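Local coordinates for monomethylamine corrinoid protein 1 (Methanosarcina barkeri, PDB 3EZX) that carries methyl groups on a bound corrinoid cofactor between the methyltransferases MtmB and MtbA during methanogenesis from methylamine, at residues A35-I38 against I39-L43; I107-R110 against L111-M115. All coordinates share one frame; numbering follows the deposited sequence.

How the interactions relate
Both contacts are local, each confined to a single helix, so neither closes a loop longer than one or two helical turns. Interaction 1 comes first along the chain, at the start of helix 35-55 in the N-terminal helical bundle. Interaction 2 follows at the start of helix 107-118, the first helix of the Rossmann-like corrinoid-binding domain. They lie in series, neither nested nor crossed, with centres about 14 Å apart. The two helices nevertheless meet: Ile39 CD1 packs 3.7 Å from Leu111 CD1, and Leu36 CD1 lies 4.1 Å from Met115 SD. These apolar contacts tie the bundle to the first beta-alpha-beta unit, close to the bound cobamide.

Interaction 1 (A35-I38 against I39-L43)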
loop_
_atom_site.group_PDB
_atom_site.type_symbol
_atom_site.label_atom_id
_atom_site.label_comp_id
_atom_site.label_asym_id
_atom_site.label_seq_id
_atom_site.Cartn_x
_atom_site.Cartn_y
_atom_site.Cartn_z
ATOM N N ALA A 35 -14.766 1.189 -7.473
ATOM C CA ALA A 35 -14.035 1.392 -6.227
ATOM C C ALA A 35 -12.667 2.045 -6.367
ATOM O O ALA A 35 -12.323 2.947 -5.600
ATOM C CB ALA A 35 -13.893 0.057 -5.488
ATOM N N LEU A 36 -11.882 1.593 -7.335
ATOM C CA LEU A 36 -10.543 2.142 -7.526
ATOM C C LEU A 36 -10.563 3.610 -7.965
ATOM O O LEU A 36 -9.657 4.372 -7.646
ATOM C CB LEU A 36 -9.781 1.291 -8.533
ATOM C CG LEU A 36 -8.260 1.208 -8.387
ATOM C CD1 LEU A 36 -7.864 0.788 -6.966
ATOM C CD2 LEU A 36 -7.748 0.198 -9.396
ATOM N N ASP A 37 -11.605 4.013 -8.686
ATOM C CA ASP A 37 -11.718 5.405 -9.118
ATOM C C ASP A 37 -12.091 6.265 -7.922
ATOM O O ASP A 37 -11.682 7.418 -7.820
ATOM C CB ASP A 37 -12.768 5.544 -10.220
ATOM C CG ASP A 37 -12.267 5.047 -11.558
ATOM O OD1 ASP A 37 -11.829 3.879 -11.626
ATOM O OD2 ASP A 37 -12.311 5.822 -12.537
ATOM N N ILE A 38 -12.872 5.686 -7.016
ATOM C CA ILE A 38 -13.284 6.364 -5.793
ATOM C C ILE A 38 -12.023 6.700 -4.999
ATOM O O ILE A 38 -11.923 7.765 -4.390
ATOM C CB ILE A 38 -14.187 5.455 -4.932
ATOM C CG1 ILE A 38 -15.514 5.201 -5.664
ATOM C CG2 ILE A 38 -14.424 6.087 -3.577
ATOM C CD1 ILE A 38 -16.444 4.260 -4.919
ATOM N N ILE A 39 -11.065 5.776 -5.010
ATOM C CA ILE A 39 -9.809 5.967 -4.301
ATOM C C ILE A 39 -8.887 6.965 -5.004
ATOM O O ILE A 39 -8.575 8.027 -4.463
ATOM C CB ILE A 39 -9.041 4.634 -4.145
ATOM C CG1 ILE A 39 -9.834 3.675 -3.269
ATOM C CG2 ILE A 39 -7.658 4.881 -3.544
ATOM C CD1 ILE A 39 -9.183 2.322 -3.120
ATOM N N THR A 40 -8.470 6.632 -6.219
ATOM C CA THR A 40 -7.552 7.482 -6.968
ATOM C C THR A 40 -8.081 8.852 -7.387
ATOM O O THR A 40 -7.311 9.805 -7.462
ATOM C CB THR A 40 -7.023 6.754 -8.225
ATOM O OG1 THR A 40 -8.064 6.662 -9.206
ATOM C CG2 THR A 40 -6.554 5.351 -7.859
ATOM N N LYS A 41 -9.375 8.966 -7.660
ATOM C CA LYS A 41 -9.920 10.262 -8.066
ATOM C C LYS A 41 -10.625 11.028 -6.949
ATOM O O LYS A 41 -11.013 12.186 -7.135
ATOM C CB LYS A 41 -10.867 10.092 -9.257
ATOM C CG LYS A 41 -10.143 9.794 -10.562
ATOM C CD LYS A 41 -11.110 9.552 -11.706
ATOM C CE LYS A 41 -10.361 9.190 -12.983
ATOM N NZ LYS A 41 -11.287 8.816 -14.091
ATOM N N GLY A 42 -10.768 10.391 -5.787
ATOM C CA GLY A 42 -11.432 11.030 -4.664
ATOM C C GLY A 42 -10.692 11.019 -3.334
ATOM O O GLY A 42 -10.214 12.057 -2.875
ATOM N N LEU A 43 -10.616 9.850 -2.705
ATOM C CA LEU A 43 -9.946 9.705 -1.419
ATOM C C LEU A 43 -8.472 10.078 -1.511
ATOM O O LEU A 43 -7.989 10.895 -0.729
ATOM C CB LEU A 43 -10.086 8.266 -0.907
ATOM C CG LEU A 43 -11.518 7.717 -0.806
ATOM C CD1 LEU A 43 -11.464 6.249 -0.431
ATOM C CD2 LEU A 43 -12.326 8.508 0.217
#
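Ile38 and Leu43 meet on the buried side of the helix, where Ile38 CG2 lies 4.3 Å from Leu43 CD1. Leu36 and Ile39 form a second apolar pair, CD1 to CD1 at 4.3 Å. The surroundings are close-packed: Ile38 is wedged among Cys25, Ala28 and Leu29 of helix 20-30 and also touches Leu9, while Ile39 rests on Met75 and Leu78 of helix 61-82. This is the opening of helix 35-55 within the N-terminal helical bundle, and the helix widens here into a pi-type turn: Leu43 N donates to Ile38 O at 3.0 Å, five residues back, in the carbonyl plane and nearly straight at 165°. On the solvent side the charged side chains meet more loosely. Asp37 and Lys41 lie alongside each other and point the same way; the lysine is extended beyond CG, which carries NZ to a salt bridge of 3.5 Å with Asp37 OD2. Thr40, also exposed but firmly bonded, turns OG1 between its backbone N and carbonyl carbon (chi1 72°), back over the preceding turn. Its OG1, 3.2 Å from Leu36 O, and its N, 2.9 Å from the same oxygen, both donate to it from opposite faces of the carbonyl plane.

Interaction 2 (I107-R110 against L111-M115); sequences IGHR and LVTTM
Leu111 meets Ile107 through its backbone and CB: Leu111 N donates to Ile107 O at 3.0 Å, and Leu111 CB sits 3.5 Å from the same oxygen. Both residues belong to helix 107-118, which links strands 94-99 and 122-125 in a beta-alpha-beta unit of the Rossmann-like cobamide-binding fold. Gly108 closes the Asp-x-His-x-x-Gly motif of this family, whose histidine, His105, is by similarity the axial ligand of cobalt; Ile107, Gly108, Leu111 and Val112 all line the cobamide pocket. With CG opposite the backbone N (chi1 -175°), the branched end of Leu111 leads away from residues 107-110 and touches Ala204 of helix 204-213. Arg110 contributes mainly its backbone: Arg110 O accepts from Thr114 OG1 at 2.8 Å and also from Thr114 N, the two arriving from opposite faces of its plane. The arginine side chain runs outward, extended from CG to NE, toward a long, weak ion pair with Asp106. Thr113 lies on the sheet side, against Ile123 and Asp125, and its OG1 shares a weak hydrogen bond with Thr97 OG1 of strand 94-99. Thr113 N, 3.0 Å from His109 O, and Thr113 OG1, 2.8 Å from that oxygen, both donate to it, the hydroxyl from above the carbonyl plane. A valine in place of Thr113 would probably leave His109 O with one donor fewer, lose the weak bond to Thr97 and put a methyl where the hydroxyl meets the imidazole. That ring is held at its far end by a hydrogen bond between NE2 and Asp125 OD1, and Thr113 OG1 sits over one face, offset toward the rim, with His109 CE1 its nearest ring atom at 3.5 Å.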
loop_
_atom_site.group_PDB
_atom_site.type_symbol
_atom_site.label_atom_id
_atom_site.label_comp_id
_atom_site.label_asym_id
_atom_site.label_seq_id
_atom_site.Cartn_x
_atom_site.Cartn_y
_atom_site.Cartn_z
ATOM N N ILE A 107 -2.486 2.000 5.385
ATOM C CA ILE A 107 -3.483 2.240 4.340
ATOM C C ILE A 107 -2.973 1.830 2.956
ATOM O O ILE A 107 -3.620 1.045 2.256
ATOM C CB ILE A 107 -3.918 3.718 4.323
ATOM C CG1 ILE A 107 -4.634 4.049 5.636
ATOM C CG2 ILE A 107 -4.839 3.990 3.136
ATOM C CD1 ILE A 107 -5.089 5.472 5.767
ATOM N N GLY A 108 -1.811 2.352 2.571
ATOM C CA GLY A 108 -1.232 2.006 1.287
ATOM C C GLY A 108 -0.824 0.554 1.228
ATOM O O GLY A 108 -0.966 -0.116 0.208
ATOM N N HIS A 109 -0.293 0.065 2.339
ATOM C CA HIS A 109 0.126 -1.334 2.433
ATOM C C HIS A 109 -1.089 -2.234 2.217
ATOM O O HIS A 109 -1.034 -3.168 1.419
ATOM C CB HIS A 109 0.733 -1.610 3.814
ATOM C CG HIS A 109 0.758 -3.050 4.201
ATOM N ND1 HIS A 109 1.601 -3.969 3.607
ATOM C CD2 HIS A 109 0.023 -3.746 5.104
ATOM C CE1 HIS A 109 1.376 -5.159 4.124
ATOM N NE2 HIS A 109 0.423 -5.055 5.033
ATOM N N ARG A 110 -2.183 -1.944 2.922
ATOM C CA ARG A 110 -3.404 -2.742 2.801
ATOM C C ARG A 110 -4.007 -2.685 1.400
ATOM O O ARG A 110 -4.591 -3.664 0.936
ATOM C CB ARG A 110 -4.461 -2.275 3.804
ATOM C CG ARG A 110 -4.285 -2.835 5.211
ATOM C CD ARG A 110 -5.567 -2.723 6.040
ATOM N NE ARG A 110 -5.454 -3.466 7.295
ATOM C CZ ARG A 110 -6.443 -3.646 8.167
ATOM N NH1 ARG A 110 -7.645 -3.135 7.932
ATOM N NH2 ARG A 110 -6.229 -4.345 9.276
ATOM N N LEU A 111 -3.870 -1.536 0.741
ATOM C CA LEU A 111 -4.405 -1.362 -0.592
ATOM C C LEU A 111 -3.645 -2.214 -1.617
ATOM O O LEU A 111 -4.253 -2.897 -2.447
ATOM C CB LEU A 111 -4.344 0.109 -0.988
ATOM C CG LEU A 111 -4.970 0.498 -2.332
ATOM C CD1 LEU A 111 -6.427 0.036 -2.406
ATOM C CD2 LEU A 111 -4.870 1.996 -2.486
ATOM N N VAL A 112 -2.320 -2.178 -1.556
ATOM C CA VAL A 112 -1.508 -2.958 -2.474
ATOM C C VAL A 112 -1.744 -4.453 -2.263
ATOM O O VAL A 112 -1.871 -5.207 -3.228
ATOM C CB VAL A 112 -0.000 -2.702 -2.270
ATOM C CG1 VAL A 112 0.787 -3.687 -3.092
ATOM C CG2 VAL A 112 0.357 -1.262 -2.648
ATOM N N THR A 113 -1.771 -4.878 -0.995
ATOM C CA THR A 113 -1.989 -6.289 -0.617
ATOM C C THR A 113 -3.332 -6.769 -1.159
ATOM O O THR A 113 -3.481 -7.937 -1.521
ATOM C CB THR A 113 -2.008 -6.512 0.953
ATOM O OG1 THR A 113 -0.812 -5.983 1.548
ATOM C CG2 THR A 113 -2.097 -8.020 1.269
ATOM N N THR A 114 -4.314 -5.871 -1.178
ATOM C CA THR A 114 -5.629 -6.240 -1.659
ATOM C C THR A 114 -5.557 -6.436 -3.161
ATOM O O THR A 114 -6.056 -7.427 -3.683
ATOM C CB THR A 114 -6.691 -5.171 -1.341
ATOM O OG1 THR A 114 -6.890 -5.084 0.074
ATOM C CG2 THR A 114 -8.001 -5.521 -2.016
ATOM N N MET A 115 -4.927 -5.500 -3.863
ATOM C CA MET A 115 -4.823 -5.630 -5.305
ATOM C C MET A 115 -4.094 -6.918 -5.633
ATOM O O MET A 115 -4.599 -7.743 -6.401
ATOM C CB MET A 115 -4.126 -4.416 -5.892
ATOM C CG MET A 115 -4.951 -3.164 -5.691
ATOM S SD MET A 115 -6.466 -3.069 -6.705
ATOM C CE MET A 115 -7.526 -4.434 -6.086
#